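Local coordinates for putative redox protein (Lactobacillus casei, PDB 2QL8) that probably acts in redox chemistry as a member of the OsmC/Ohr family, many of whose members reduce organic hydroperoxides, and binds benzoic acid in the crystal, at residues A[21-26]-A[35-40]; A[47-52]-A[92-97]; A[59-64]-A[77-82]; A[98-103]-A[133-138]. One frame throughout, in Å; residues are numbered along the deposited sequence.

In the fold
Contacts 2, 3 and 4 build the helix-on-sheet body of the chain, helix 48-70 against the sheet of strands 77-88, 91-102 and 133-137. Contact 2 sets the start of the helix on strand 91-102, and contact 3, its centre about 16 Å away, sets the middle of the helix on strand 77-88. Contact 4 adds the third strand, its centre about 8 Å from that of contact 3. Contact 1 is a hairpin apart from that sheet, its centre about 14 Å from that of contact 2, which it touches through S37 and P39. Benzoic acid lies in pockets between subunits: A62 and T63 of contact 3 line one, Y92 of contact 2 another.

Contact 1: A[21-26]-A[35-40]; sequences ELEGHA and QTSSPM
T36 and G24 face each other in the beta hairpin of strands 24-27 and 33-36, as an antiparallel hydrogen-bonded pair. T36 N donates almost straight to G24 O (2.9 Å, 174°), and G24 N returns a bond to T36 O (3.0 Å). T36 buries more surface here than any other residue. Its chi1 of 62° sets OG1 between the backbone N and the carbonyl carbon, where the hydroxyl lies against the G24-H25 peptide, 3.2 Å from G24 C. The same rotation brings T36 CG2 to within 4.2 Å of A26 CB. Two waters hydrogen-bond to this hydroxyl; one also donates to E21 O and the other to L22 O, so the loop before the strand is tied to T36 through solvent. L22 closes that end of the contact: its CD2 branch lies against S38 CB at 3.6 Å, and A62 of the second subunit packs on the same side chain. H25 and Q35 form the next pair, of the non-hydrogen-bonded kind. The imidazole meets its partner's backbone obliquely, H25 CD2 being 3.6 Å from Q35 CA, while ND1 bonds to E20. Just outside the paired strands, E23, in one of its two conformers, binds N41 and H43 and accepts the S38 N-H at OE2 (3.0 Å) from above the carboxylate plane.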
# COMPACT_ATOMS: atom_id res chain seq x y z
N GLU A 21 18.07 -4.69 -5.26
CA GLU A 21 17.92 -4.02 -6.54
C GLU A 21 16.49 -4.14 -7.05
O GLU A 21 15.70 -4.95 -6.52
CB GLU A 21 18.89 -4.64 -7.59
CG GLU A 21 20.32 -4.38 -7.25
CD GLU A 21 21.30 -5.21 -8.11
OE1 GLU A 21 21.08 -6.44 -8.27
OE2 GLU A 21 22.27 -4.59 -8.58
N LEU A 22 16.17 -3.37 -8.10
CA LEU A 22 14.82 -3.32 -8.66
C LEU A 22 14.33 -4.75 -8.93
O LEU A 22 13.20 -5.12 -8.62
CB LEU A 22 14.80 -2.41 -9.90
CG LEU A 22 13.47 -2.04 -10.55
CD1 LEU A 22 12.46 -1.42 -9.55
CD2 LEU A 22 13.73 -1.08 -11.77
N GLU A 23 15.20 -5.56 -9.51
CA GLU A 23 14.94 -6.98 -9.60
C GLU A 23 15.39 -7.61 -8.28
O GLU A 23 16.59 -7.86 -8.04
CB GLU A 23 15.65 -7.56 -10.82
CG GLU A 23 15.34 -6.75 -12.06
CD GLU A 23 13.87 -6.77 -12.45
OE1 GLU A 23 13.31 -7.89 -12.43
OE2 GLU A 23 13.35 -5.72 -12.84
N GLY A 24 14.44 -7.78 -7.36
CA GLY A 24 14.77 -8.24 -6.03
C GLY A 24 13.61 -8.88 -5.29
O GLY A 24 12.93 -9.74 -5.83
N HIS A 25 13.46 -8.47 -4.03
CA HIS A 25 12.44 -8.99 -3.14
C HIS A 25 12.13 -7.93 -2.10
O HIS A 25 12.93 -7.03 -1.86
CB HIS A 25 12.89 -10.23 -2.39
CG HIS A 25 13.38 -11.33 -3.28
ND1 HIS A 25 14.65 -11.34 -3.84
CD2 HIS A 25 12.78 -12.48 -3.69
CE1 HIS A 25 14.78 -12.43 -4.58
NE2 HIS A 25 13.67 -13.15 -4.49
N ALA A 26 10.97 -8.10 -1.49
CA ALA A 26 10.56 -7.33 -0.31
C ALA A 26 9.98 -8.35 0.65
O ALA A 26 9.44 -9.38 0.23
CB ALA A 26 9.50 -6.27 -0.68
N GLN A 35 8.93 -11.88 -4.44
CA GLN A 35 9.81 -11.44 -5.50
C GLN A 35 9.26 -10.18 -6.14
O GLN A 35 8.06 -10.08 -6.40
CB GLN A 35 9.95 -12.55 -6.56
CG GLN A 35 10.91 -12.19 -7.63
CD GLN A 35 11.14 -13.28 -8.63
OE1 GLN A 35 10.24 -14.09 -8.93
NE2 GLN A 35 12.34 -13.29 -9.19
N THR A 36 10.14 -9.22 -6.39
CA THR A 36 9.78 -7.97 -7.01
C THR A 36 10.59 -7.75 -8.31
O THR A 36 11.69 -8.27 -8.47
CB THR A 36 9.99 -6.77 -6.02
OG1 THR A 36 11.37 -6.66 -5.66
CG2 THR A 36 9.10 -6.91 -4.78
N SER A 37 10.03 -6.92 -9.18
CA SER A 37 10.68 -6.53 -10.43
C SER A 37 10.03 -5.28 -10.98
O SER A 37 8.94 -4.87 -10.56
CB SER A 37 10.63 -7.66 -11.48
OG SER A 37 9.31 -8.00 -11.86
N SER A 38 10.72 -4.62 -11.90
CA SER A 38 10.19 -3.42 -12.50
C SER A 38 8.89 -3.74 -13.22
O SER A 38 8.83 -4.72 -13.96
CB SER A 38 11.13 -2.85 -13.57
OG SER A 38 10.54 -1.74 -14.19
N PRO A 39 7.88 -2.88 -13.06
CA PRO A 39 6.65 -3.13 -13.84
C PRO A 39 6.85 -2.92 -15.35
O PRO A 39 6.00 -3.34 -16.13
CB PRO A 39 5.67 -2.08 -13.31
CG PRO A 39 6.51 -0.98 -12.81
CD PRO A 39 7.77 -1.68 -12.23
N MSE A 40 7.97 -2.27 -15.72
CA MSE A 40 8.25 -1.92 -17.13
C MSE A 40 8.90 -3.05 -17.91
O MSE A 40 9.16 -2.88 -19.10
CB MSE A 40 9.09 -0.66 -17.21
CG MSE A 40 8.48 0.58 -16.58
SE MSE A 40 6.59 0.87 -17.06
CE MSE A 40 6.91 1.47 -18.86
O HOH W 1 13.99 -5.33 -4.45
O HOH W 2 11.52 -4.01 -6.84
O HOH W 3 14.05 -11.01 -8.12

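Contact 2: A[47-52]-A[92-97]; sequences NPEQLL and YQFLVH. With BEZ (benzoic acid), chain J; EDO (1,2-ethanediol), chain I; EDO (1,2-ethanediol), chain K.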
# COMPACT_ATOMS: atom_id res chain seq x y z
N ASN A 47 5.32 -5.62 -7.64
CA ASN A 47 5.76 -4.24 -7.70
C ASN A 47 4.90 -3.39 -6.77
O ASN A 47 3.90 -3.89 -6.22
CB ASN A 47 5.72 -3.73 -9.17
CG ASN A 47 4.36 -3.95 -9.82
OD1 ASN A 47 3.35 -3.44 -9.31
ND2 ASN A 47 4.32 -4.71 -10.95
N PRO A 48 5.32 -2.16 -6.50
CA PRO A 48 4.55 -1.32 -5.57
C PRO A 48 3.10 -1.07 -5.96
O PRO A 48 2.23 -0.94 -5.08
CB PRO A 48 5.34 -0.02 -5.53
CG PRO A 48 6.75 -0.44 -5.84
CD PRO A 48 6.58 -1.48 -6.93
N GLU A 49 2.84 -1.01 -7.26
CA GLU A 49 1.50 -0.77 -7.79
C GLU A 49 0.58 -1.93 -7.40
O GLU A 49 -0.51 -1.75 -6.84
CB GLU A 49 1.57 -0.63 -9.31
CG GLU A 49 2.28 0.65 -9.82
CD GLU A 49 3.81 0.48 -10.06
OE1 GLU A 49 4.43 -0.48 -9.50
OE2 GLU A 49 4.36 1.30 -10.83
N GLN A 50 1.05 -3.14 -7.67
CA GLN A 50 0.31 -4.35 -7.32
C GLN A 50 0.11 -4.46 -5.79
O GLN A 50 -0.98 -4.80 -5.31
CB GLN A 50 1.00 -5.60 -7.84
CG GLN A 50 0.93 -5.77 -9.37
CD GLN A 50 1.56 -7.05 -9.87
OE1 GLN A 50 2.09 -7.85 -9.08
NE2 GLN A 50 1.51 -7.26 -11.20
N LEU A 51 1.19 -4.24 -5.05
CA LEU A 51 1.17 -4.39 -3.60
C LEU A 51 0.19 -3.39 -2.98
O LEU A 51 -0.57 -3.75 -2.06
CB LEU A 51 2.58 -4.29 -3.02
CG LEU A 51 3.47 -5.50 -3.31
CD1 LEU A 51 4.97 -5.09 -3.16
CD2 LEU A 51 3.08 -6.69 -2.43
N LEU A 52 0.18 -2.16 -3.47
CA LEU A 52 -0.80 -1.16 -3.06
C LEU A 52 -2.23 -1.56 -3.36
O LEU A 52 -3.12 -1.45 -2.53
CB LEU A 52 -0.48 0.20 -3.64
CG LEU A 52 -1.41 1.38 -3.33
CD1 LEU A 52 -1.48 1.58 -1.78
CD2 LEU A 52 -1.04 2.69 -4.03
N TYR A 92 7.09 11.02 -11.25
CA TYR A 92 6.21 9.86 -11.36
C TYR A 92 5.12 9.90 -10.30
O TYR A 92 5.31 10.45 -9.19
CB TYR A 92 6.95 8.53 -11.19
CG TYR A 92 7.92 8.19 -12.30
CD1 TYR A 92 7.48 7.99 -13.61
CD2 TYR A 92 9.28 8.08 -12.04
CE1 TYR A 92 8.38 7.66 -14.61
CE2 TYR A 92 10.17 7.76 -13.03
CZ TYR A 92 9.73 7.54 -14.32
OH TYR A 92 10.64 7.26 -15.34
N GLN A 93 3.97 9.36 -10.67
CA GLN A 93 2.85 9.24 -9.72
C GLN A 93 2.15 7.91 -9.92
O GLN A 93 2.29 7.28 -10.96
CB GLN A 93 1.84 10.35 -9.90
CG GLN A 93 2.35 11.74 -9.70
CD GLN A 93 1.26 12.75 -9.85
OE1 GLN A 93 0.40 12.86 -8.98
NE2 GLN A 93 1.26 13.49 -10.95
N PHE A 94 1.36 7.51 -8.90
CA PHE A 94 0.39 6.44 -9.03
C PHE A 94 -1.02 7.04 -8.97
O PHE A 94 -1.29 7.99 -8.20
CB PHE A 94 0.49 5.41 -7.90
CG PHE A 94 1.73 4.57 -7.89
CD1 PHE A 94 2.70 4.61 -8.90
CD2 PHE A 94 1.94 3.71 -6.84
CE1 PHE A 94 3.81 3.80 -8.83
CE2 PHE A 94 3.10 2.92 -6.77
CZ PHE A 94 4.02 3.00 -7.77
N LEU A 95 -1.91 6.47 -9.78
CA LEU A 95 -3.36 6.72 -9.69
C LEU A 95 -4.02 5.46 -9.18
O LEU A 95 -3.60 4.36 -9.51
CB LEU A 95 -3.95 7.06 -11.07
CG LEU A 95 -3.32 8.24 -11.82
CD1 LEU A 95 -3.94 8.27 -13.24
CD2 LEU A 95 -3.42 9.58 -11.13
N VAL A 96 -5.06 5.63 -8.36
CA VAL A 96 -5.72 4.50 -7.73
C VAL A 96 -7.25 4.64 -7.90
O VAL A 96 -7.83 5.71 -7.61
CB VAL A 96 -5.42 4.45 -6.21
CG1 VAL A 96 -6.14 3.25 -5.55
CG2 VAL A 96 -3.87 4.45 -5.95
N HIS A 97 -7.87 3.60 -8.42
CA HIS A 97 -9.32 3.59 -8.62
C HIS A 97 -9.92 2.30 -8.07
O HIS A 97 -9.57 1.20 -8.52
CB HIS A 97 -9.68 3.72 -10.11
CG HIS A 97 -11.16 3.79 -10.32
ND1 HIS A 97 -11.91 4.88 -9.93
CD2 HIS A 97 -12.02 2.90 -10.87
CE1 HIS A 97 -13.19 4.65 -10.24
NE2 HIS A 97 -13.28 3.45 -10.79
C BEZ J . 12.22 8.59 -10.06
O1 BEZ J . 11.80 9.46 -9.50
O2 BEZ J . 13.00 8.82 -11.09
C1 BEZ J . 11.83 7.24 -9.62
C2 BEZ J . 10.76 7.06 -8.64
C3 BEZ J . 10.42 5.77 -8.37
C4 BEZ J . 11.14 4.67 -8.92
C5 BEZ J . 12.21 4.85 -9.83
C6 BEZ J . 12.56 6.16 -10.19
C1 EDO I . 7.67 2.59 -10.21
O1 EDO I . 6.89 1.39 -10.32
C2 EDO I . 7.83 3.07 -8.78
O2 EDO I . 8.55 2.13 -7.97
C1 EDO K . -0.56 16.29 -12.61
O1 EDO K . -0.89 15.24 -11.72
C2 EDO K . -0.68 17.53 -11.79
O2 EDO K . -1.18 17.10 -10.53
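The first turn of helix 48-70 rests on strand 91-102 through P48, E49 and L52, which meet F94 and V96. F94 carries most of the contact. E49 comes over one face of its ring: E49 CG sits 3.8 Å from the ring centroid, 19° off the normal, a CH-pi contact displaced toward the rim. The chain then bends sharply at chi2 (91°), which carries the carboxylate outward past the CE1-CZ rim on the same side of the ring, its plane 25° from that of the phenyl group. This brings E49 OE2 to 3.2 Å from F94 CE1. P48 approaches differently, at the edge and in the ring plane, with P48 CB 3.9 Å from F94 CE2. One turn on, L52 CD2 meets V96 CG2 at 3.8 Å, the two side chains crossing at about a right angle. This is the helix-on-sheet packing of the OsmC-like fold, and it lies close to the dimer interface: P122 of the second subunit touches F94, and L126 of that subunit touches L52. The helix start is fixed by N47 as N-cap, whose OD1 accepts from Q50 N (2.8 Å). A bound 1,2-ethanediol, probably from the crystallisation liquor, donates through O1 to E49 OE2 (2.6 Å). At the start of the strand segment the edge of the Y92 ring meets benzoic acid, with Y92 CD2 3.6 Å from its carboxyl carbon C; the ligand is also bonded by A90 N of the same chain and by R120 of the second subunit.

Contact 3: A[59-64]-A[77-82]; sequences CLEATL and GAVRVK. With BEZ (benzoic acid), chain C.
E61 and its neighbours on helix 59-64 lie over V79 on strand 77-82, the two segments running nearly antiparallel (160°) with axes 7.7 Å apart at their closest, in the helix-on-sheet packing of the OsmC-like fold. V79 buries the most surface and divides its branches between two helix residues. Its CG1 meets L60 CD1 at 3.8 Å, these side chains crossing at about a right angle, while V79 CG2 lies 3.5 Å from E61 OE1. E61 reaches the strand by way of CG, placed anti to the backbone N (chi1 -180°), and a bend at chi2 that swings the acid group toward the peptide after G77. There E61 OE2 stands 2.7 Å from G77 O, and H75 adds a weak hydrogen bond to the same carboxylate oxygen. One turn along, the CD2 branch of L64 presses on the bare backbone of G77, 3.6 Å from its CA. On the other side of the helix, A62 and T63 line a benzoic acid pocket, T63 OG1 lying 3.0 Å from ligand C5; this hydroxyl donates to C59 O (2.7 Å), which T63 N meets from the opposite face. L60 and L64 continue onto A98 and V100 of strand 91-102 and I117 of helix 107-120, whereas V79 to K82 pair antiparallel with a strand of the second subunit, carrying the sheet across the interface.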
# COMPACT_ATOMS: atom_id res chain seq x y z
N CYS A 59 -8.21 -4.10 2.44
CA CYS A 59 -8.71 -3.24 3.50
C CYS A 59 -10.18 -2.82 3.26
O CYS A 59 -11.04 -2.87 4.18
CB CYS A 59 -7.84 -2.01 3.66
SG CYS A 59 -8.01 -1.17 5.24
N LEU A 60 -10.49 -2.46 2.01
CA LEU A 60 -11.84 -2.10 1.67
C LEU A 60 -12.79 -3.27 1.89
O LEU A 60 -13.90 -3.11 2.43
CB LEU A 60 -11.94 -1.59 0.24
CG LEU A 60 -11.56 -0.12 -0.00
CD1 LEU A 60 -11.33 0.14 -1.54
CD2 LEU A 60 -12.52 0.89 0.65
N GLU A 61 -12.35 -4.46 1.46
CA GLU A 61 -13.16 -5.66 1.57
C GLU A 61 -13.42 -6.00 3.06
O GLU A 61 -14.55 -6.37 3.44
CB GLU A 61 -12.50 -6.82 0.82
CG GLU A 61 -13.30 -8.17 0.87
CD GLU A 61 -14.52 -8.21 -0.03
OE1 GLU A 61 -15.03 -7.13 -0.43
OE2 GLU A 61 -14.96 -9.38 -0.29
N ALA A 62 -12.40 -5.88 3.90
CA ALA A 62 -12.54 -6.10 5.36
C ALA A 62 -13.51 -5.11 5.96
O ALA A 62 -14.35 -5.43 6.82
CB ALA A 62 -11.19 -6.02 6.09
N THR A 63 -13.39 -3.86 5.53
CA THR A 63 -14.27 -2.81 6.04
C THR A 63 -15.73 -3.09 5.62
O THR A 63 -16.66 -2.97 6.42
CB THR A 63 -13.85 -1.38 5.58
OG1 THR A 63 -12.46 -1.19 5.80
CG2 THR A 63 -14.66 -0.26 6.27
N LEU A 64 -15.88 -3.51 4.37
CA LEU A 64 -17.20 -3.83 3.80
C LEU A 64 -17.83 -5.00 4.57
O LEU A 64 -19.00 -4.97 4.90
CB LEU A 64 -17.06 -4.17 2.32
CG LEU A 64 -18.35 -4.47 1.53
CD1 LEU A 64 -19.38 -3.37 1.71
CD2 LEU A 64 -17.95 -4.72 0.03
N GLY A 77 -19.84 -8.92 -0.67
CA GLY A 77 -19.13 -7.84 -1.29
C GLY A 77 -17.83 -8.30 -1.96
O GLY A 77 -17.28 -9.34 -1.62
N ALA A 78 -17.36 -7.50 -2.92
CA ALA A 78 -16.06 -7.70 -3.58
C ALA A 78 -15.51 -6.36 -3.95
O ALA A 78 -16.26 -5.40 -4.25
CB ALA A 78 -16.20 -8.60 -4.81
N VAL A 79 -14.17 -6.27 -3.96
CA VAL A 79 -13.49 -5.01 -4.30
C VAL A 79 -12.40 -5.31 -5.33
O VAL A 79 -11.63 -6.26 -5.18
CB VAL A 79 -12.87 -4.34 -3.03
CG1 VAL A 79 -12.15 -3.04 -3.39
CG2 VAL A 79 -13.96 -4.12 -1.95
N ARG A 80 -12.33 -4.44 -6.34
CA ARG A 80 -11.26 -4.45 -7.33
C ARG A 80 -10.61 -3.08 -7.32
O ARG A 80 -11.28 -2.07 -7.36
CB ARG A 80 -11.86 -4.72 -8.73
CG ARG A 80 -10.78 -4.64 -9.80
CD ARG A 80 -11.29 -5.25 -11.10
NE ARG A 80 -12.34 -4.46 -11.70
CZ ARG A 80 -12.82 -4.71 -12.93
NH1 ARG A 80 -12.32 -5.74 -13.61
NH2 ARG A 80 -13.79 -3.97 -13.47
N VAL A 81 -9.27 -3.05 -7.29
CA VAL A 81 -8.55 -1.80 -7.30
C VAL A 81 -7.63 -1.82 -8.52
O VAL A 81 -6.83 -2.75 -8.68
CB VAL A 81 -7.73 -1.59 -5.98
CG1 VAL A 81 -6.80 -0.37 -6.08
CG2 VAL A 81 -8.69 -1.50 -4.77
N LYS A 82 -7.71 -0.75 -9.29
CA LYS A 82 -6.78 -0.54 -10.41
C LYS A 82 -5.77 0.53 -10.00
O LYS A 82 -6.12 1.54 -9.41
CB LYS A 82 -7.53 -0.13 -11.68
CG LYS A 82 -6.66 -0.07 -12.95
CD LYS A 82 -7.53 0.32 -14.14
CE LYS A 82 -6.76 0.36 -15.46
NZ LYS A 82 -7.74 0.40 -16.61
C BEZ C . -14.24 -0.56 10.84
O1 BEZ C . -14.90 -0.91 11.88
O2 BEZ C . -14.31 0.54 10.43
C1 BEZ C . -13.28 -1.45 10.12
C2 BEZ C . -13.36 -2.83 10.39
C3 BEZ C . -12.47 -3.69 9.75
C4 BEZ C . -11.52 -3.16 8.86
C5 BEZ C . -11.46 -1.78 8.61
C6 BEZ C . -12.32 -0.92 9.20

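Contact 4: A[98-103]-A[133-138]; sequences AQVMVK and YTIETV
E136 is gripped between A98 and V100 of the parallel neighbouring strand: E136 N donates to A98 O (2.9 Å) and V100 N to E136 O (2.9 Å). A98 N to T134 O and V138 N to V100 O extend the pattern at either end. On one face of the sheet Q99 and E136 lie side by side, pointing the same way. Q99 NE2 donates to E136 OE2 at 2.9 Å and 173°; the carboxylate oxygen is in the plane of the amide, but the amide nitrogen stands above the plane of the carboxylate. E136 reaches it from the position between its backbone N and carbonyl carbon (chi1 71°), with the chain extended beyond CG. V138 CG1 packs across the amide end of this pair, 3.9 Å from Q99 NE2. On the other face the contacts made between the strands are apolar: I135 CG1 lies 3.9 Å from A98 CB, I135 CD1 touches V100 CG2 at the same distance, and the Y133 ring turns its edge to A98 CB. Where the strands part, a water takes V102 N and donates to V138 O (2.8 Å). Further out, H97 is a second donor to E136 OE2, and R80 holds the other end of the Q99 amide through OE1, so both polar groups are clamped from two directions. T137 OG1 bonds to T114, and Y133 OH to S124. With helices 107-120 and 122-127 lying between the strands in sequence, the pair forms a beta-alpha-beta crossover.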
# COMPACT_ATOMS: atom_id res chain seq x y z
N ALA A 98 -10.82 2.43 -7.07
CA ALA A 98 -11.43 1.27 -6.46
C ALA A 98 -12.88 1.12 -6.99
O ALA A 98 -13.59 2.11 -7.19
CB ALA A 98 -11.46 1.40 -4.92
N GLN A 99 -13.27 -0.14 -7.18
CA GLN A 99 -14.63 -0.50 -7.56
C GLN A 99 -15.17 -1.46 -6.52
O GLN A 99 -14.53 -2.46 -6.19
CB GLN A 99 -14.64 -1.14 -8.95
CG GLN A 99 -14.32 -0.15 -10.06
CD GLN A 99 -14.33 -0.80 -11.40
OE1 GLN A 99 -13.97 -1.96 -11.53
NE2 GLN A 99 -14.79 -0.08 -12.40
N VAL A 100 -16.38 -1.18 -6.04
CA VAL A 100 -16.98 -1.96 -4.97
C VAL A 100 -18.32 -2.50 -5.49
O VAL A 100 -19.14 -1.76 -6.02
CB VAL A 100 -17.23 -1.09 -3.72
CG1 VAL A 100 -17.94 -1.93 -2.61
CG2 VAL A 100 -15.89 -0.47 -3.22
N MSE A 101 -18.51 -3.80 -5.30
CA MSE A 101 -19.81 -4.44 -5.58
C MSE A 101 -20.34 -5.12 -4.32
O MSE A 101 -19.57 -5.60 -3.50
CB MSE A 101 -19.69 -5.44 -6.73
CG MSE A 101 -18.77 -6.63 -6.47
SE MSE A 101 -18.66 -7.75 -8.02
CE MSE A 101 -20.42 -8.41 -8.01
N VAL A 102 -21.68 -5.15 -4.15
CA VAL A 102 -22.31 -5.93 -3.08
C VAL A 102 -23.40 -6.73 -3.75
O VAL A 102 -24.42 -6.18 -4.06
CB VAL A 102 -22.86 -5.06 -1.91
CG1 VAL A 102 -23.35 -5.95 -0.77
CG2 VAL A 102 -21.78 -4.02 -1.45
N LYS A 103 -23.17 -8.01 -3.94
CA LYS A 103 -24.09 -8.83 -4.72
C LYS A 103 -25.46 -9.00 -4.09
O LYS A 103 -26.45 -9.21 -4.81
CB LYS A 103 -23.47 -10.21 -4.97
CG LYS A 103 -23.91 -10.87 -6.27
CD LYS A 103 -23.03 -12.13 -6.57
N TYR A 133 -6.95 9.39 -6.01
CA TYR A 133 -7.76 8.24 -5.61
C TYR A 133 -9.23 8.52 -5.83
O TYR A 133 -9.75 9.51 -5.34
CB TYR A 133 -7.50 7.98 -4.12
CG TYR A 133 -8.40 6.93 -3.48
CD1 TYR A 133 -8.65 5.71 -4.08
CD2 TYR A 133 -8.93 7.17 -2.23
CE1 TYR A 133 -9.46 4.76 -3.45
CE2 TYR A 133 -9.74 6.26 -1.62
CZ TYR A 133 -10.02 5.06 -2.21
OH TYR A 133 -10.82 4.13 -1.56
N THR A 134 -9.86 7.58 -6.51
CA THR A 134 -11.31 7.57 -6.76
C THR A 134 -11.90 6.21 -6.42
O THR A 134 -11.21 5.19 -6.45
CB THR A 134 -11.60 7.96 -8.25
OG1 THR A 134 -10.81 7.15 -9.12
CG2 THR A 134 -11.29 9.43 -8.48
N ILE A 135 -13.21 6.21 -6.13
CA ILE A 135 -13.92 5.01 -5.76
C ILE A 135 -15.33 5.08 -6.37
O ILE A 135 -15.93 6.16 -6.40
CB ILE A 135 -13.93 4.80 -4.20
CG1 ILE A 135 -14.58 3.47 -3.84
CG2 ILE A 135 -14.56 5.97 -3.47
CD1 ILE A 135 -14.33 3.04 -2.39
N GLU A 136 -15.82 3.94 -6.80
CA GLU A 136 -17.16 3.85 -7.36
C GLU A 136 -17.80 2.51 -7.00
O GLU A 136 -17.13 1.54 -6.70
CB GLU A 136 -17.13 4.04 -8.88
CG GLU A 136 -16.54 2.91 -9.59
CD GLU A 136 -16.68 3.00 -11.13
OE1 GLU A 136 -17.71 3.46 -11.67
OE2 GLU A 136 -15.75 2.55 -11.81
N THR A 137 -19.14 2.47 -7.11
CA THR A 137 -19.94 1.29 -6.93
C THR A 137 -20.31 0.76 -8.30
O THR A 137 -20.68 1.53 -9.17
CB THR A 137 -21.23 1.63 -6.14
OG1 THR A 137 -20.88 2.34 -4.94
CG2 THR A 137 -22.01 0.35 -5.83
N VAL A 138 -20.17 -0.55 -8.45
CA VAL A 138 -20.48 -1.25 -9.69
C VAL A 138 -21.36 -2.46 -9.41
O VAL A 138 -21.47 -2.94 -8.29
CB VAL A 138 -19.19 -1.68 -10.42
CG1 VAL A 138 -18.34 -0.44 -10.71
CG2 VAL A 138 -18.42 -2.76 -9.61
O HOH W 4 -23.15 -3.98 -6.31